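Local coordinates for teichoic acid biosynthesis protein F (Staphylococcus epidermidis, PDB 3L7I) that takes part in teichoic acid biosynthesis, the modelled portion of its chain having the two Rossmann-like lobes of a GT-B fold, at residues E374-Y379 against D712-D717; L586-L591 against D602-N607. One frame throughout, in Å; residues are numbered along the deposited sequence.

Contact 1: E374-Y379 against D712-D717; sequences EYMQKY and DLIHKD
Tyr375 and Met376, neighbours on helix 367-379, reach across to Asp712 and Ile714 on helix 706-721, one pair polar and the other apolar. From CB, which heads for the partner helix, the Tyr375 side chain runs out with CG anti to the backbone N (chi1 168°), which carries the phenol across to Asp712. One ring face is approached by Tyr379 CD2, 3.8 Å above the Tyr375 ring plane and offset to the rim. Farther out, the ring edge comes up to the carboxylate: Tyr375 CE2 lies 3.5 Å from Asp712 OD1, near the ring plane. At the tip, Tyr375 OH donates a hydrogen bond of 2.7 Å to Asp712 OD1. It meets that oxygen on the syn side, 30° out of the carboxylate plane, and the ring and carboxylate planes stand 64° apart. Asp712 OD1 is also hydrogen-bonded to Tyr380 OH, so two phenols grip one oxygen, which would tend to stabilise the ionised carboxylate.

Helix 367-379 is the crossover of a beta-alpha-beta unit joining strands 354-358 and 384-389 of the seven-stranded parallel sheet. Helix 706-721, near the end of the modelled chain, has returned from the second lobe to pack on the first, as C-terminal helices do in GT-B proteins. Beside the polar pair, nearer the sheet, Met376 and Ile714 are buried, their side chains crossing at about a right angle. The Met376 chain bends only at its last torsion, bringing its methyl CE to 3.8 Å from Ile714 CG2, while Met376 SD sits 3.9 Å from Ile714 CD1. Both side chains also touch Ile355 on strand 354-358. On helix 706-721, His715 stacks on Tyr380 and hydrogen-bonds Tyr383 OH.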
ATOM      1  N   GLU A 374      43.894   5.557 -21.267  1.00 64.21           N
ATOM      2  CA  GLU A 374      44.885   6.469 -21.825  1.00 65.96           C
ATOM      3  C   GLU A 374      45.147   6.191 -23.317  1.00 67.25           C
ATOM      4  O   GLU A 374      45.462   7.110 -24.095  1.00 69.12           O
ATOM      5  CB  GLU A 374      46.165   6.468 -20.983  1.00 65.73           C
ATOM      6  CG  GLU A 374      45.884   6.870 -19.537  1.00 64.82           C
ATOM      7  CD  GLU A 374      47.126   7.230 -18.734  1.00 65.14           C
ATOM      8  OE1 GLU A 374      48.239   6.888 -19.197  1.00 65.66           O
ATOM      9  OE2 GLU A 374      46.978   7.847 -17.642  1.00 64.97           O
ATOM     10  N   TYR A 375      45.000   4.933 -23.723  1.00 66.44           N
ATOM     11  CA  TYR A 375      45.205   4.598 -25.117  1.00 67.75           C
ATOM     12  C   TYR A 375      44.058   5.148 -25.918  1.00 68.75           C
ATOM     13  O   TYR A 375      44.257   5.712 -26.981  1.00 70.67           O
ATOM     14  CB  TYR A 375      45.290   3.093 -25.331  1.00 66.78           C
ATOM     15  CG  TYR A 375      45.209   2.712 -26.795  1.00 68.21           C
ATOM     16  CD1 TYR A 375      46.362   2.583 -27.571  1.00 69.55           C
ATOM     17  CD2 TYR A 375      43.978   2.504 -27.405  1.00 68.39           C
ATOM     18  CE1 TYR A 375      46.290   2.245 -28.910  1.00 71.06           C
ATOM     19  CE2 TYR A 375      43.891   2.165 -28.734  1.00 69.88           C
ATOM     20  CZ  TYR A 375      45.047   2.038 -29.483  1.00 71.24           C
ATOM     21  OH  TYR A 375      44.935   1.699 -30.808  1.00 73.86           O
ATOM     22  N   MET A 376      42.846   4.987 -25.415  1.00 67.60           N
ATOM     23  CA  MET A 376      41.687   5.473 -26.156  1.00 68.56           C
ATOM     24  C   MET A 376      41.623   7.001 -26.239  1.00 70.12           C
ATOM     25  O   MET A 376      41.194   7.547 -27.241  1.00 71.84           O
ATOM     26  CB  MET A 376      40.395   4.886 -25.594  1.00 67.00           C
ATOM     27  CG  MET A 376      40.268   3.427 -25.915  1.00 66.15           C
ATOM     28  SD  MET A 376      38.664   2.782 -25.490  1.00 64.81           S
ATOM     29  CE  MET A 376      37.632   3.381 -26.836  1.00 66.70           C
ATOM     30  N   GLN A 377      42.051   7.683 -25.186  1.00 69.70           N
ATOM     31  CA  GLN A 377      42.172   9.127 -25.220  1.00 71.37           C
ATOM     32  C   GLN A 377      43.008   9.608 -26.422  1.00 73.69           C
ATOM     33  O   GLN A 377      42.647  10.570 -27.107  1.00 75.63           O
ATOM     34  CB  GLN A 377      42.807   9.614 -23.924  1.00 70.69           C
ATOM     35  CG  GLN A 377      41.820   9.738 -22.798  1.00 69.31           C
ATOM     36  CD  GLN A 377      40.786  10.804 -23.071  1.00 70.54           C
ATOM     37  OE1 GLN A 377      41.095  12.001 -23.039  1.00 72.14           O
ATOM     38  NE2 GLN A 377      39.548  10.382 -23.337  1.00 69.95           N
ATOM     39  N   LYS A 378      44.128   8.942 -26.675  1.00 75.71           N
ATOM     40  CA  LYS A 378      45.008   9.335 -27.767  1.00 78.60           C
ATOM     41  C   LYS A 378      44.366   9.111 -29.149  1.00 81.83           C
ATOM     42  O   LYS A 378      44.434   9.983 -30.016  1.00 85.04           O
ATOM     43  CB  LYS A 378      46.337   8.586 -27.653  1.00 77.70           C
ATOM     44  CG  LYS A 378      47.433   9.036 -28.608  1.00 80.59           C
ATOM     45  CD  LYS A 378      48.742   8.300 -28.303  1.00 79.40           C
ATOM     46  CE  LYS A 378      49.830   8.571 -29.345  1.00 82.37           C
ATOM     47  NZ  LYS A 378      51.091   7.848 -29.014  1.00 81.19           N
ATOM     48  N   TYR A 379      43.724   7.959 -29.346  1.00 76.02           N
ATOM     49  CA  TYR A 379      43.270   7.544 -30.676  1.00 77.40           C
ATOM     50  C   TYR A 379      41.775   7.673 -30.933  1.00 77.45           C
ATOM     51  O   TYR A 379      41.330   7.538 -32.073  1.00 81.14           O
ATOM     52  CB  TYR A 379      43.707   6.104 -30.948  1.00 76.47           C
ATOM     53  CG  TYR A 379      45.199   5.959 -31.010  1.00 76.97           C
ATOM     54  CD1 TYR A 379      45.853   5.859 -32.227  1.00 80.06           C
ATOM     55  CD2 TYR A 379      45.961   5.946 -29.850  1.00 75.51           C
ATOM     56  CE1 TYR A 379      47.219   5.739 -32.291  1.00 80.25           C
ATOM     57  CE2 TYR A 379      47.335   5.831 -29.906  1.00 76.07           C
ATOM     58  CZ  TYR A 379      47.959   5.733 -31.132  1.00 78.12           C
ATOM     59  OH  TYR A 379      49.324   5.620 -31.194  1.00 78.76           O
ATOM     60  N   ASP A 712      40.966  -0.908 -29.385  1.00 68.89           N
ATOM     61  CA  ASP A 712      40.514  -1.106 -30.761  1.00 71.47           C
ATOM     62  C   ASP A 712      39.293  -2.018 -30.774  1.00 71.54           C
ATOM     63  O   ASP A 712      38.432  -1.899 -31.651  1.00 72.73           O
ATOM     64  CB  ASP A 712      41.622  -1.697 -31.650  1.00 74.45           C
ATOM     65  CG  ASP A 712      42.763  -0.708 -31.929  1.00 74.95           C
ATOM     66  OD1 ASP A 712      42.622   0.492 -31.591  1.00 73.23           O
ATOM     67  OD2 ASP A 712      43.805  -1.141 -32.485  1.00 77.18           O
ATOM     68  N   LEU A 713      39.213  -2.938 -29.809  1.00 70.41           N
ATOM     69  CA  LEU A 713      38.061  -3.843 -29.753  1.00 70.49           C
ATOM     70  C   LEU A 713      36.810  -3.031 -29.495  1.00 68.61           C
ATOM     71  O   LEU A 713      35.784  -3.259 -30.129  1.00 69.54           O
ATOM     72  CB  LEU A 713      38.210  -4.913 -28.671  1.00 69.54           C
ATOM     73  CG  LEU A 713      36.994  -5.832 -28.563  1.00 69.63           C
ATOM     74  CD1 LEU A 713      36.989  -6.814 -29.697  1.00 72.82           C
ATOM     75  CD2 LEU A 713      37.006  -6.561 -27.258  1.00 68.02           C
ATOM     76  N   ILE A 714      36.918  -2.085 -28.557  1.00 66.08           N
ATOM     77  CA  ILE A 714      35.799  -1.209 -28.201  1.00 64.18           C
ATOM     78  C   ILE A 714      35.431  -0.342 -29.389  1.00 65.55           C
ATOM     79  O   ILE A 714      34.252  -0.205 -29.728  1.00 65.58           O
ATOM     80  CB  ILE A 714      36.087  -0.321 -26.952  1.00 61.40           C
ATOM     81  CG1 ILE A 714      36.228  -1.197 -25.712  1.00 60.01           C
ATOM     82  CG2 ILE A 714      34.959   0.657 -26.716  1.00 59.80           C
ATOM     83  CD1 ILE A 714      36.632  -0.437 -24.503  1.00 57.63           C
ATOM     84  N   HIS A 715      36.444   0.222 -30.037  1.00 66.83           N
ATOM     85  CA  HIS A 715      36.205   1.046 -31.210  1.00 68.43           C
ATOM     86  C   HIS A 715      35.460   0.280 -32.303  1.00 70.84           C
ATOM     87  O   HIS A 715      34.568   0.828 -32.931  1.00 71.35           O
ATOM     88  CB  HIS A 715      37.514   1.629 -31.750  1.00 69.76           C
ATOM     89  CG  HIS A 715      37.362   2.333 -33.063  1.00 71.94           C
ATOM     90  ND1 HIS A 715      36.860   3.613 -33.167  1.00 71.68           N
ATOM     91  CD2 HIS A 715      37.637   1.931 -34.327  1.00 75.05           C
ATOM     92  CE1 HIS A 715      36.840   3.971 -34.439  1.00 75.24           C
ATOM     93  NE2 HIS A 715      37.304   2.967 -35.163  1.00 76.61           N
ATOM     94  N   LYS A 716      35.817  -0.983 -32.515  1.00 86.14           N
ATOM     95  CA  LYS A 716      35.183  -1.780 -33.559  1.00 88.82           C
ATOM     96  C   LYS A 716      33.760  -2.155 -33.168  1.00 88.54           C
ATOM     97  O   LYS A 716      32.912  -2.360 -34.027  1.00 91.22           O
ATOM     98  CB  LYS A 716      35.999  -3.042 -33.866  1.00 89.62           C
ATOM     99  CG  LYS A 716      35.411  -3.939 -34.967  1.00 92.63           C
ATOM    100  CD  LYS A 716      36.054  -5.331 -34.963  1.00 93.11           C
ATOM    101  CE  LYS A 716      36.141  -5.934 -36.366  1.00 96.89           C
ATOM    102  NZ  LYS A 716      34.846  -6.487 -36.848  1.00 98.34           N
ATOM    103  N   ASP A 717      33.498  -2.250 -31.869  1.00105.17           N
ATOM    104  CA  ASP A 717      32.162  -2.588 -31.389  1.00105.01           C
ATOM    105  C   ASP A 717      31.194  -1.422 -31.603  1.00105.97           C
ATOM    106  O   ASP A 717      30.030  -1.638 -31.943  1.00107.78           O
ATOM    107  CB  ASP A 717      32.183  -3.009 -29.906  1.00101.98           C
ATOM    108  CG  ASP A 717      32.451  -4.505 -29.714  1.00102.11           C
ATOM    109  OD1 ASP A 717      32.145  -5.304 -30.631  1.00104.58           O
ATOM    110  OD2 ASP A 717      32.958  -4.889 -28.638  1.00100.00           O
TER

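Contact 2: L586-L591 against D602-N607; sequences LISNAL and DVSNYN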
ATOM      1  N   LEU A 586      47.196  -0.573   6.028  1.00 68.21           N
ATOM      2  CA  LEU A 586      47.116  -0.594   7.487  1.00 69.93           C
ATOM      3  C   LEU A 586      48.512  -0.687   8.093  1.00 69.04           C
ATOM      4  O   LEU A 586      48.765  -0.176   9.183  1.00 70.42           O
ATOM      5  CB  LEU A 586      46.275  -1.782   7.969  1.00 71.14           C
ATOM      6  CG  LEU A 586      44.755  -1.696   7.918  1.00 73.19           C
ATOM      7  CD1 LEU A 586      44.166  -3.034   8.332  1.00 74.23           C
ATOM      8  CD2 LEU A 586      44.245  -0.585   8.817  1.00 75.53           C
ATOM      9  N   ILE A 587      49.406  -1.365   7.388  1.00 67.01           N
ATOM     10  CA  ILE A 587      50.768  -1.534   7.862  1.00 66.29           C
ATOM     11  C   ILE A 587      51.606  -0.288   7.582  1.00 65.75           C
ATOM     12  O   ILE A 587      52.464   0.094   8.379  1.00 66.29           O
ATOM     13  CB  ILE A 587      51.444  -2.754   7.208  1.00 64.65           C
ATOM     14  CG1 ILE A 587      51.139  -4.009   8.012  1.00 65.70           C
ATOM     15  CG2 ILE A 587      52.953  -2.549   7.125  1.00 63.56           C
ATOM     16  CD1 ILE A 587      52.403  -4.747   8.422  1.00 65.29           C
ATOM     17  N   SER A 588      51.340   0.327   6.433  1.00 64.93           N
ATOM     18  CA  SER A 588      52.068   1.493   5.978  1.00 64.56           C
ATOM     19  C   SER A 588      51.979   2.583   7.007  1.00 66.45           C
ATOM     20  O   SER A 588      53.008   3.083   7.459  1.00 66.63           O
ATOM     21  CB  SER A 588      51.531   1.993   4.636  1.00 64.00           C
ATOM     22  OG  SER A 588      52.174   3.187   4.228  1.00 64.04           O
ATOM     23  N   ASN A 589      50.766   2.960   7.393  1.00 68.14           N
ATOM     24  CA  ASN A 589      50.648   4.041   8.361  1.00 70.28           C
ATOM     25  C   ASN A 589      50.810   3.623   9.824  1.00 71.73           C
ATOM     26  O   ASN A 589      50.292   4.272  10.719  1.00 74.03           O
ATOM     27  CB  ASN A 589      49.428   4.964   8.107  1.00 71.95           C
ATOM     28  CG  ASN A 589      48.113   4.215   7.975  1.00 72.51           C
ATOM     29  OD1 ASN A 589      48.081   3.072   7.541  1.00 71.08           O
ATOM     30  ND2 ASN A 589      47.014   4.877   8.327  1.00 75.40           N
ATOM     31  N   ALA A 590      51.562   2.549  10.050  1.00 72.23           N
ATOM     32  CA  ALA A 590      51.948   2.132  11.397  1.00 73.79           C
ATOM     33  C   ALA A 590      53.466   2.027  11.498  1.00 71.17           C
ATOM     34  O   ALA A 590      54.039   2.174  12.574  1.00 72.70           O
ATOM     35  CB  ALA A 590      51.308   0.803  11.750  1.00 76.27           C
ATOM     36  N   LEU A 591      54.099   1.749  10.364  1.00 71.78           N
ATOM     37  CA  LEU A 591      55.550   1.759  10.222  1.00 69.15           C
ATOM     38  C   LEU A 591      56.172   3.106  10.548  1.00 69.23           C
ATOM     39  O   LEU A 591      55.930   4.072   9.830  1.00 69.02           O
ATOM     40  CB  LEU A 591      55.895   1.496   8.759  1.00 66.14           C
ATOM     41  CG  LEU A 591      56.582   0.209   8.336  1.00 64.71           C
ATOM     42  CD1 LEU A 591      57.202   0.403   6.944  1.00 62.68           C
ATOM     43  CD2 LEU A 591      57.624  -0.167   9.384  1.00 65.64           C
ATOM     44  N   ASP A 602      58.840   4.662   2.125  1.00 61.26           N
ATOM     45  CA  ASP A 602      57.522   4.040   2.108  1.00 60.84           C
ATOM     46  C   ASP A 602      56.826   4.406   0.827  1.00 60.61           C
ATOM     47  O   ASP A 602      56.681   5.586   0.500  1.00 61.63           O
ATOM     48  CB  ASP A 602      56.674   4.480   3.288  1.00 62.20           C
ATOM     49  CG  ASP A 602      55.394   3.695   3.386  1.00 62.01           C
ATOM     50  OD1 ASP A 602      55.005   3.109   2.364  1.00 60.99           O
ATOM     51  OD2 ASP A 602      54.783   3.646   4.475  1.00 63.10           O
ATOM     52  N   VAL A 603      56.391   3.398   0.091  1.00 59.53           N
ATOM     53  CA  VAL A 603      55.891   3.641  -1.240  1.00 59.43           C
ATOM     54  C   VAL A 603      54.508   3.006  -1.421  1.00 59.41           C
ATOM     55  O   VAL A 603      54.078   2.708  -2.539  1.00 59.16           O
ATOM     56  CB  VAL A 603      56.913   3.122  -2.253  1.00 58.49           C
ATOM     57  CG1 VAL A 603      56.823   1.610  -2.395  1.00 57.39           C
ATOM     58  CG2 VAL A 603      56.751   3.806  -3.580  1.00 58.96           C
ATOM     59  N   SER A 604      53.804   2.841  -0.296  1.00 60.00           N
ATOM     60  CA  SER A 604      52.560   2.066  -0.221  1.00 60.20           C
ATOM     61  C   SER A 604      51.385   2.796  -0.831  1.00 61.38           C
ATOM     62  O   SER A 604      50.413   2.173  -1.244  1.00 61.59           O
ATOM     63  CB  SER A 604      52.213   1.756   1.231  1.00 60.91           C
ATOM     64  OG  SER A 604      53.288   1.128   1.896  1.00 60.20           O
ATOM     65  N   ASN A 605      51.471   4.116  -0.875  1.00 62.42           N
ATOM     66  CA  ASN A 605      50.415   4.915  -1.473  1.00 63.90           C
ATOM     67  C   ASN A 605      50.623   5.281  -2.935  1.00 63.84           C
ATOM     68  O   ASN A 605      49.748   5.882  -3.546  1.00 65.25           O
ATOM     69  CB  ASN A 605      50.188   6.177  -0.653  1.00 65.68           C
ATOM     70  CG  ASN A 605      49.644   5.869   0.715  1.00 66.41           C
ATOM     71  OD1 ASN A 605      48.731   5.036   0.865  1.00 66.62           O
ATOM     72  ND2 ASN A 605      50.202   6.527   1.735  1.00 67.13           N
ATOM     73  N   TYR A 606      51.767   4.921  -3.500  1.00 62.50           N
ATOM     74  CA  TYR A 606      52.105   5.357  -4.851  1.00 62.73           C
ATOM     75  C   TYR A 606      51.030   4.911  -5.851  1.00 63.25           C
ATOM     76  O   TYR A 606      50.625   3.760  -5.836  1.00 62.48           O
ATOM     77  CB  TYR A 606      53.486   4.817  -5.225  1.00 61.32           C
ATOM     78  CG  TYR A 606      54.071   5.413  -6.476  1.00 61.86           C
ATOM     79  CD1 TYR A 606      54.046   4.717  -7.682  1.00 61.55           C
ATOM     80  CD2 TYR A 606      54.650   6.673  -6.453  1.00 62.98           C
ATOM     81  CE1 TYR A 606      54.581   5.269  -8.835  1.00 62.37           C
ATOM     82  CE2 TYR A 606      55.182   7.239  -7.597  1.00 63.81           C
ATOM     83  CZ  TYR A 606      55.147   6.535  -8.786  1.00 63.51           C
ATOM     84  OH  TYR A 606      55.679   7.111  -9.917  1.00 64.64           O
ATOM     85  N   ASN A 607      50.545   5.817  -6.698  1.00 91.05           N
ATOM     86  CA  ASN A 607      49.407   5.509  -7.580  1.00 90.80           C
ATOM     87  C   ASN A 607      49.636   4.273  -8.438  1.00 88.65           C
ATOM     88  O   ASN A 607      48.742   3.458  -8.632  1.00 88.03           O
ATOM     89  CB  ASN A 607      49.103   6.685  -8.512  1.00 93.41           C
ATOM     90  CG  ASN A 607      49.209   8.039  -7.814  1.00 96.21           C
ATOM     91  OD1 ASN A 607      49.313   8.113  -6.583  1.00 96.44           O
ATOM     92  ND2 ASN A 607      49.180   9.122  -8.603  1.00 99.06           N
TER
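An Asx turn at the end of strand 600-602 receives Ser588, the last residue of the short helix 585-588, through the carboxylate of Asp602. Ser588 is buried, its CB directed toward the turn; with OG anti to the backbone N (chi1 176°), it donates a hydrogen bond of 2.7 Å from OG to Asp602 OD2. The hydroxyl arrives on the syn side of that oxygen, 24° out of the carboxylate plane. The other oxygen belongs to the turn: Asp602 OD1 accepts from the backbone N of Ser604 at 2.9 Å, met nearly end-on, and from the Ser604 hydroxyl OG at 2.7 Å through its syn lone pair. With both oxygens engaged, the carboxylate has little freedom to rotate.

These residues sit at one edge of the parallel sheet in the second Rossmann-like lobe. Helix 585-588 is the short helical part of the crossover between strands 577-581 and 600-602, adjacent in that sheet, and the loop after strand 600-602 leads on to helix 609-614. Ser604 lies alongside Ser588, with the two CB atoms, Ser604 CB and Ser588 CB, 3.5 Å apart. The Ser604 hydroxyl is also hydrogen-bonded to the backbone N of Met583, tying the turn to the chain just beyond strand 577-581. Backbone hydrogen bonds between Val603 and Leu581 join the same two parts.

The two contacts occupy different lobes, with centres 34 Å apart on opposite sides of the chain's centre, and contact 2 is nested within the long loop that contact 1 closes. Both are partly buried, and each has an aspartate carboxylate accepting from a hydroxyl. In contact 1 the donor is a tyrosine, and a buried apolar pair lies beside it, between helix segments 333 residues apart at their closest ends. Contact 2 rests on polar groups, carried by short side chains where a crossover meets the end of the edge strand and the loop that follows it. Contact 1 thus joins the chain's end to the first lobe, whereas contact 2 is local to the second.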